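Local coordinates for protein dermonecrotic toxin (Pasteurella multocida, PDB 2EBF) that is an osteolytic, strongly mitogenic toxin linked to severe atrophic rhinitis in pigs, present here as its C-terminal region, at residues Ile64-Gly69 and Ser112-Ala117; Lys73-Lys78 and Glu100-Tyr105. All blocks are in the same frame, centred on the assembly; numbering follows the deposited sequence.

Contact 1 of 2, residues Ile64-Gly69 and Ser112-Ala117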
loop_
_atom_site.group_PDB
_atom_site.type_symbol
_atom_site.label_atom_id
_atom_site.label_comp_id
_atom_site.label_asym_id
_atom_site.label_seq_id
_atom_site.Cartn_x
_atom_site.Cartn_y
_atom_site.Cartn_z
ATOM N N ILE A 64 40.269 -1.711 25.405
ATOM C CA ILE A 64 41.365 -0.933 26.020
ATOM C C ILE A 64 42.252 -0.133 25.047
ATOM O O ILE A 64 42.434 1.076 25.225
ATOM C CB ILE A 64 42.220 -1.809 26.990
ATOM C CG1 ILE A 64 41.420 -2.124 28.263
ATOM C CG2 ILE A 64 43.537 -1.113 27.353
ATOM C CD1 ILE A 64 42.009 -3.233 29.139
ATOM N N GLY A 65 42.791 -0.791 24.026
ATOM C CA GLY A 65 43.724 -0.129 23.113
ATOM C C GLY A 65 43.103 0.383 21.826
ATOM O O GLY A 65 43.773 1.042 21.028
ATOM N N LYS A 66 41.817 0.089 21.634
ATOM C CA LYS A 66 41.118 0.364 20.382
ATOM C C LYS A 66 40.344 1.688 20.434
ATOM O O LYS A 66 39.437 1.844 21.259
ATOM C CB LYS A 66 40.167 -0.794 20.067
ATOM C CG LYS A 66 39.714 -0.891 18.621
ATOM C CD LYS A 66 38.785 -2.085 18.429
ATOM C CE LYS A 66 38.371 -2.245 16.969
ATOM N NZ LYS A 66 37.346 -3.318 16.796
ATOM N N PRO A 67 40.702 2.649 19.559
ATOM C CA PRO A 67 39.906 3.873 19.450
ATOM C C PRO A 67 38.563 3.618 18.755
ATOM O O PRO A 67 38.394 2.598 18.077
ATOM C CB PRO A 67 40.786 4.796 18.603
ATOM C CG PRO A 67 41.647 3.878 17.806
ATOM C CD PRO A 67 41.866 2.656 18.651
ATOM N N ILE A 68 37.620 4.537 18.935
ATOM C CA ILE A 68 36.295 4.415 18.332
ATOM C C ILE A 68 36.354 4.670 16.821
ATOM O O ILE A 68 36.608 5.796 16.376
ATOM C CB ILE A 68 35.256 5.338 19.043
ATOM C CG1 ILE A 68 35.080 4.898 20.504
ATOM C CG2 ILE A 68 33.914 5.366 18.283
ATOM C CD1 ILE A 68 34.146 5.770 21.338
ATOM N N GLY A 69 36.127 3.607 16.050
ATOM C CA GLY A 69 36.076 3.683 14.587
ATOM C C GLY A 69 34.768 4.263 14.072
ATOM O O GLY A 69 33.869 4.578 14.851
ATOM N N SER A 112 35.507 -9.003 16.269
ATOM C CA SER A 112 35.511 -7.804 17.083
ATOM C C SER A 112 35.136 -8.152 18.510
ATOM O O SER A 112 34.178 -8.887 18.762
ATOM C CB SER A 112 34.575 -6.731 16.532
ATOM O OG SER A 112 34.541 -5.618 17.410
ATOM N N GLU A 113 35.923 -7.626 19.440
ATOM C CA GLU A 113 35.669 -7.800 20.859
ATOM C C GLU A 113 34.480 -6.947 21.347
ATOM O O GLU A 113 34.070 -7.052 22.500
ATOM C CB GLU A 113 36.952 -7.547 21.666
ATOM C CG GLU A 113 37.753 -6.294 21.269
ATOM C CD GLU A 113 38.664 -6.450 20.032
ATOM O OE1 GLU A 113 39.892 -6.677 20.211
ATOM O OE2 GLU A 113 38.165 -6.312 18.887
ATOM N N ARG A 114 33.921 -6.121 20.458
ATOM C CA ARG A 114 32.709 -5.339 20.759
ATOM C C ARG A 114 31.429 -6.135 20.517
ATOM O O ARG A 114 30.338 -5.691 20.877
ATOM C CB ARG A 114 32.645 -4.078 19.903
ATOM C CG ARG A 114 33.830 -3.149 20.023
ATOM C CD ARG A 114 33.444 -1.798 19.462
ATOM N NE ARG A 114 34.577 -1.002 19.004
ATOM C CZ ARG A 114 35.417 -0.331 19.795
ATOM N NH1 ARG A 114 35.288 -0.365 21.118
ATOM N NH2 ARG A 114 36.401 0.375 19.253
ATOM N N LEU A 115 31.560 -7.305 19.900
ATOM C CA LEU A 115 30.397 -8.084 19.474
ATOM C C LEU A 115 29.470 -8.589 20.578
ATOM O O LEU A 115 28.259 -8.636 20.378
ATOM C CB LEU A 115 30.806 -9.233 18.546
ATOM C CG LEU A 115 30.867 -8.843 17.069
ATOM C CD1 LEU A 115 31.299 -10.036 16.220
ATOM C CD2 LEU A 115 29.521 -8.306 16.596
ATOM N N ASN A 116 30.013 -8.968 21.732
ATOM C CA ASN A 116 29.160 -9.349 22.862
ATOM C C ASN A 116 28.156 -8.244 23.215
ATOM O O ASN A 116 26.960 -8.510 23.380
ATOM C CB ASN A 116 29.993 -9.720 24.101
ATOM C CG ASN A 116 30.525 -11.142 24.055
ATOM O OD1 ASN A 116 30.311 -11.876 23.086
ATOM N ND2 ASN A 116 31.228 -11.538 25.112
ATOM N N ALA A 117 28.654 -7.011 23.324
ATOM C CA ALA A 117 27.815 -5.844 23.634
ATOM C C ALA A 117 26.797 -5.570 22.521
ATOM O O ALA A 117 25.630 -5.298 22.801
ATOM C CB ALA A 117 28.689 -4.607 23.865
HETATM O O HOH W 1 37.115 1.071 22.708
#
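Lys66 lies with its methylene chain over one face of the Arg114 guanidinium, CD sitting 3.5 Å from Arg114 NH2. With CG anti to the backbone N (chi1 -161°) and the remaining torsions all extended, the lysine runs straight past the flat group, and NZ ends near the turn at Ser112 and Glu113. There Lys66 NZ makes a long salt bridge of 3.7 Å to Glu113 OE2, whose own chain is bent at chi2; a weak hydrogen bond to Gln109 adds to the hold on the ammonium.

Within the Membrane Localization Domain this contact joins the loop between helices 54-60 and 70-84 to the start of helix 115-129, where Ser112 to Leu115 form a type I beta turn. Ser112 OG accepts from Arg114 N at 3.2 Å, a capping bond with an N-H...O angle of 160°, and probably also hydrogen-bonds to Tyr105 OH.

Arg114 reaches the loop with its chain extended from CG to NE. Two oxygens lie at the guanidinium edge, in its plane. One is a water that accepts from Arg114 NH1 at 2.8 Å and donates to Lys66 O, also at 2.8 Å. NH1 has a second acceptor in Ala61 O, and these two bonds probably help fix how the guanidinium is turned. The other edge oxygen is Pro67 O, 3.2 Å from Arg114 NH2 but too poorly angled to count as a hydrogen bond.

Contact 2 of 2, residues Lys73-Lys78 and Glu100-Tyr105. With GLC (alpha-D-glucopyranose), chain C.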
loop_
_atom_site.group_PDB
_atom_site.type_symbol
_atom_site.label_atom_id
_atom_site.label_comp_id
_atom_site.label_asym_id
_atom_site.label_seq_id
_atom_site.Cartn_x
_atom_site.Cartn_y
_atom_site.Cartn_z
ATOM N N LYS A 73 31.091 4.625 15.956
ATOM C CA LYS A 73 30.564 5.979 16.109
ATOM C C LYS A 73 29.129 6.101 15.591
ATOM O O LYS A 73 28.281 6.682 16.257
ATOM C CB LYS A 73 31.478 7.005 15.434
ATOM C CG LYS A 73 30.795 8.335 15.131
ATOM C CD LYS A 73 31.746 9.531 15.094
ATOM C CE LYS A 73 32.829 9.385 14.042
ATOM N NZ LYS A 73 34.078 8.808 14.634
ATOM N N ARG A 74 28.859 5.542 14.413
ATOM C CA ARG A 74 27.518 5.601 13.831
ATOM C C ARG A 74 26.502 4.772 14.612
ATOM O O ARG A 74 25.330 5.120 14.667
ATOM C CB ARG A 74 27.539 5.176 12.367
ATOM C CG ARG A 74 28.080 6.260 11.442
ATOM C CD ARG A 74 27.867 5.889 9.995
ATOM N NE ARG A 74 28.684 4.735 9.643
ATOM C CZ ARG A 74 29.679 4.751 8.764
ATOM N NH1 ARG A 74 29.986 5.870 8.105
ATOM N NH2 ARG A 74 30.360 3.631 8.536
ATOM N N ILE A 75 26.960 3.685 15.216
ATOM C CA ILE A 75 26.112 2.879 16.098
ATOM C C ILE A 75 25.700 3.680 17.349
ATOM O O ILE A 75 24.516 3.724 17.706
ATOM C CB ILE A 75 26.792 1.514 16.412
ATOM C CG1 ILE A 75 26.577 0.557 15.220
ATOM C CG2 ILE A 75 26.279 0.910 17.719
ATOM C CD1 ILE A 75 27.513 -0.645 15.181
ATOM N N LEU A 76 26.675 4.340 17.974
ATOM C CA LEU A 76 26.437 5.208 19.141
ATOM C C LEU A 76 25.531 6.381 18.804
ATOM O O LEU A 76 24.644 6.745 19.593
ATOM C CB LEU A 76 27.768 5.748 19.683
ATOM C CG LEU A 76 28.634 4.785 20.490
ATOM C CD1 LEU A 76 30.027 5.384 20.678
ATOM C CD2 LEU A 76 27.990 4.466 21.844
ATOM N N ALA A 77 25.758 6.973 17.635
ATOM C CA ALA A 77 24.941 8.094 17.161
ATOM C C ALA A 77 23.490 7.676 16.978
ATOM O O ALA A 77 22.579 8.388 17.403
ATOM C CB ALA A 77 25.496 8.652 15.859
ATOM N N LYS A 78 23.279 6.525 16.336
ATOM C CA LYS A 78 21.931 6.001 16.110
ATOM C C LYS A 78 21.233 5.617 17.422
ATOM O O LYS A 78 20.031 5.843 17.583
ATOM C CB LYS A 78 21.942 4.819 15.133
ATOM C CG LYS A 78 20.528 4.361 14.749
ATOM C CD LYS A 78 20.345 4.175 13.258
ATOM C CE LYS A 78 20.811 5.386 12.490
ATOM N NZ LYS A 78 20.178 5.557 11.161
ATOM N N GLU A 100 20.177 -3.226 11.632
ATOM C CA GLU A 100 20.967 -3.426 10.407
ATOM C C GLU A 100 22.447 -3.054 10.592
ATOM O O GLU A 100 23.328 -3.814 10.180
ATOM C CB GLU A 100 20.373 -2.735 9.168
ATOM C CG GLU A 100 21.256 -2.972 7.909
ATOM C CD GLU A 100 20.710 -2.383 6.614
ATOM O OE1 GLU A 100 19.502 -2.078 6.517
ATOM O OE2 GLU A 100 21.516 -2.234 5.669
ATOM N N LEU A 101 22.719 -1.905 11.222
ATOM C CA LEU A 101 24.105 -1.506 11.497
ATOM C C LEU A 101 24.880 -2.590 12.244
ATOM O O LEU A 101 26.038 -2.858 11.927
ATOM C CB LEU A 101 24.162 -0.191 12.290
ATOM C CG LEU A 101 23.572 1.060 11.633
ATOM C CD1 LEU A 101 23.912 2.286 12.455
ATOM C CD2 LEU A 101 24.086 1.210 10.213
ATOM N N ILE A 102 24.231 -3.190 13.217
ATOM C CA ILE A 102 24.810 -4.259 13.965
ATOM C C ILE A 102 25.014 -5.519 13.133
ATOM O O ILE A 102 26.044 -6.098 13.177
ATOM C CB ILE A 102 24.027 -4.534 15.237
ATOM C CG1 ILE A 102 24.065 -3.305 16.135
ATOM C CG2 ILE A 102 24.533 -5.701 15.932
ATOM C CD1 ILE A 102 23.140 -3.379 17.251
ATOM N N ASP A 103 24.013 -5.899 12.365
ATOM C CA ASP A 103 24.139 -6.975 11.370
ATOM C C ASP A 103 25.382 -6.806 10.488
ATOM O O ASP A 103 26.168 -7.740 10.321
ATOM C CB ASP A 103 22.899 -7.028 10.468
ATOM C CG ASP A 103 21.662 -7.544 11.175
ATOM O OD1 ASP A 103 21.761 -8.151 12.272
ATOM O OD2 ASP A 103 20.564 -7.327 10.617
ATOM N N LEU A 104 25.543 -5.606 9.929
ATOM C CA LEU A 104 26.622 -5.301 9.007
ATOM C C LEU A 104 27.985 -5.339 9.700
ATOM O O LEU A 104 28.952 -5.854 9.142
ATOM C CB LEU A 104 26.407 -3.928 8.366
ATOM C CG LEU A 104 25.254 -3.787 7.362
ATOM C CD1 LEU A 104 25.054 -2.324 6.990
ATOM C CD2 LEU A 104 25.503 -4.621 6.103
ATOM N N TYR A 105 28.041 -4.797 10.916
ATOM C CA TYR A 105 29.259 -4.806 11.720
ATOM C C TYR A 105 29.687 -6.229 12.047
ATOM O O TYR A 105 30.865 -6.571 11.907
ATOM C CB TYR A 105 29.051 -4.010 13.005
ATOM C CG TYR A 105 30.294 -3.881 13.860
ATOM C CD1 TYR A 105 31.118 -2.754 13.760
ATOM C CD2 TYR A 105 30.645 -4.882 14.773
ATOM C CE1 TYR A 105 32.246 -2.623 14.548
ATOM C CE2 TYR A 105 31.772 -4.760 15.567
ATOM C CZ TYR A 105 32.567 -3.629 15.447
ATOM O OH TYR A 105 33.691 -3.510 16.222
HETATM C C1 GLC C . 18.192 -12.706 9.994
HETATM C C2 GLC C . 18.364 -13.483 8.690
HETATM C C3 GLC C . 19.738 -14.163 8.680
HETATM C C4 GLC C . 20.853 -13.138 8.884
HETATM C C5 GLC C . 20.591 -12.281 10.129
HETATM C C6 GLC C . 21.554 -11.103 10.192
HETATM O O1 GLC C . 18.206 -13.645 11.071
HETATM O O2 GLC C . 17.313 -14.450 8.560
HETATM O O3 GLC C . 19.974 -14.876 7.464
HETATM O O4 GLC C . 22.114 -13.824 9.003
HETATM O O5 GLC C . 19.258 -11.747 10.126
HETATM O O6 GLC C . 21.328 -10.269 9.048
#
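Leu101 points its side chain from helix 100-105 at helix 73-78, beginning with CB, which packs 3.9 Å from Ile75 CG1. With CG anti to the carbonyl carbon (chi1 -62°) and CD1 extended beyond it (chi2 -171°), Leu101 CD1 comes to 3.9 Å from Arg74 O on the facing backbone. Leu101 CD1 also meets Lys78 CD at 4.1 Å, the aliphatic part of the lysine passing at about a right angle to the leucine. Lys78 is bent at chi2 and chi3, and its NZ forms a salt bridge with Glu97, one turn earlier on the leucine's own helix.

The two segments belong to an antiparallel helical hairpin of the Membrane Localization Domain, made by helices 70-84 and 88-108. The axes of the two short segments approach to 10.4 Å, with 163° between their N-to-C directions, and the side chains of Ile75 and Leu101 run alongside one another, pointing opposite ways.

Beyond this pair, Ile75 CD1 reaches 4.3 Å from Tyr105 CB and 4.5 Å from Ile102 CG1. Phe118 of helix 115-129 packs against Ile75 and Ile102 and meets the Tyr105 ring edge-to-face, so a third helix closes over the apolar seam.

A glycan pocket takes in Asp103 of the second helix. The Asp103 carboxylate lies beside the hydroxymethyl end of a glucose, with Asp103 OD2 3.4 Å from glucose O6, and is held by salt bridges to Arg122 and Lys147; Lys147 also hydrogen-bonds to the sugar.

In the fold
From the N terminus, the chain leaves helix 54-60, passes through 64-69 and enters helix 70-84, which carries 73-78. It then turns back along helix 88-108 through 100-105, where contact 2 closes the shorter loop, and goes on to 112-117, where contact 1 closes the longer one around it. The two contacts are thus nested, not crossed, with centres about 13 Å apart. Contact 2 pairs the two hairpin helices; contact 1 ties the loop leading into the first of them to the entry of helix 115-129. Tyr105, a residue of contact 2, extends its hydroxyl into contact 1 and packs there against Lys66 and Arg114.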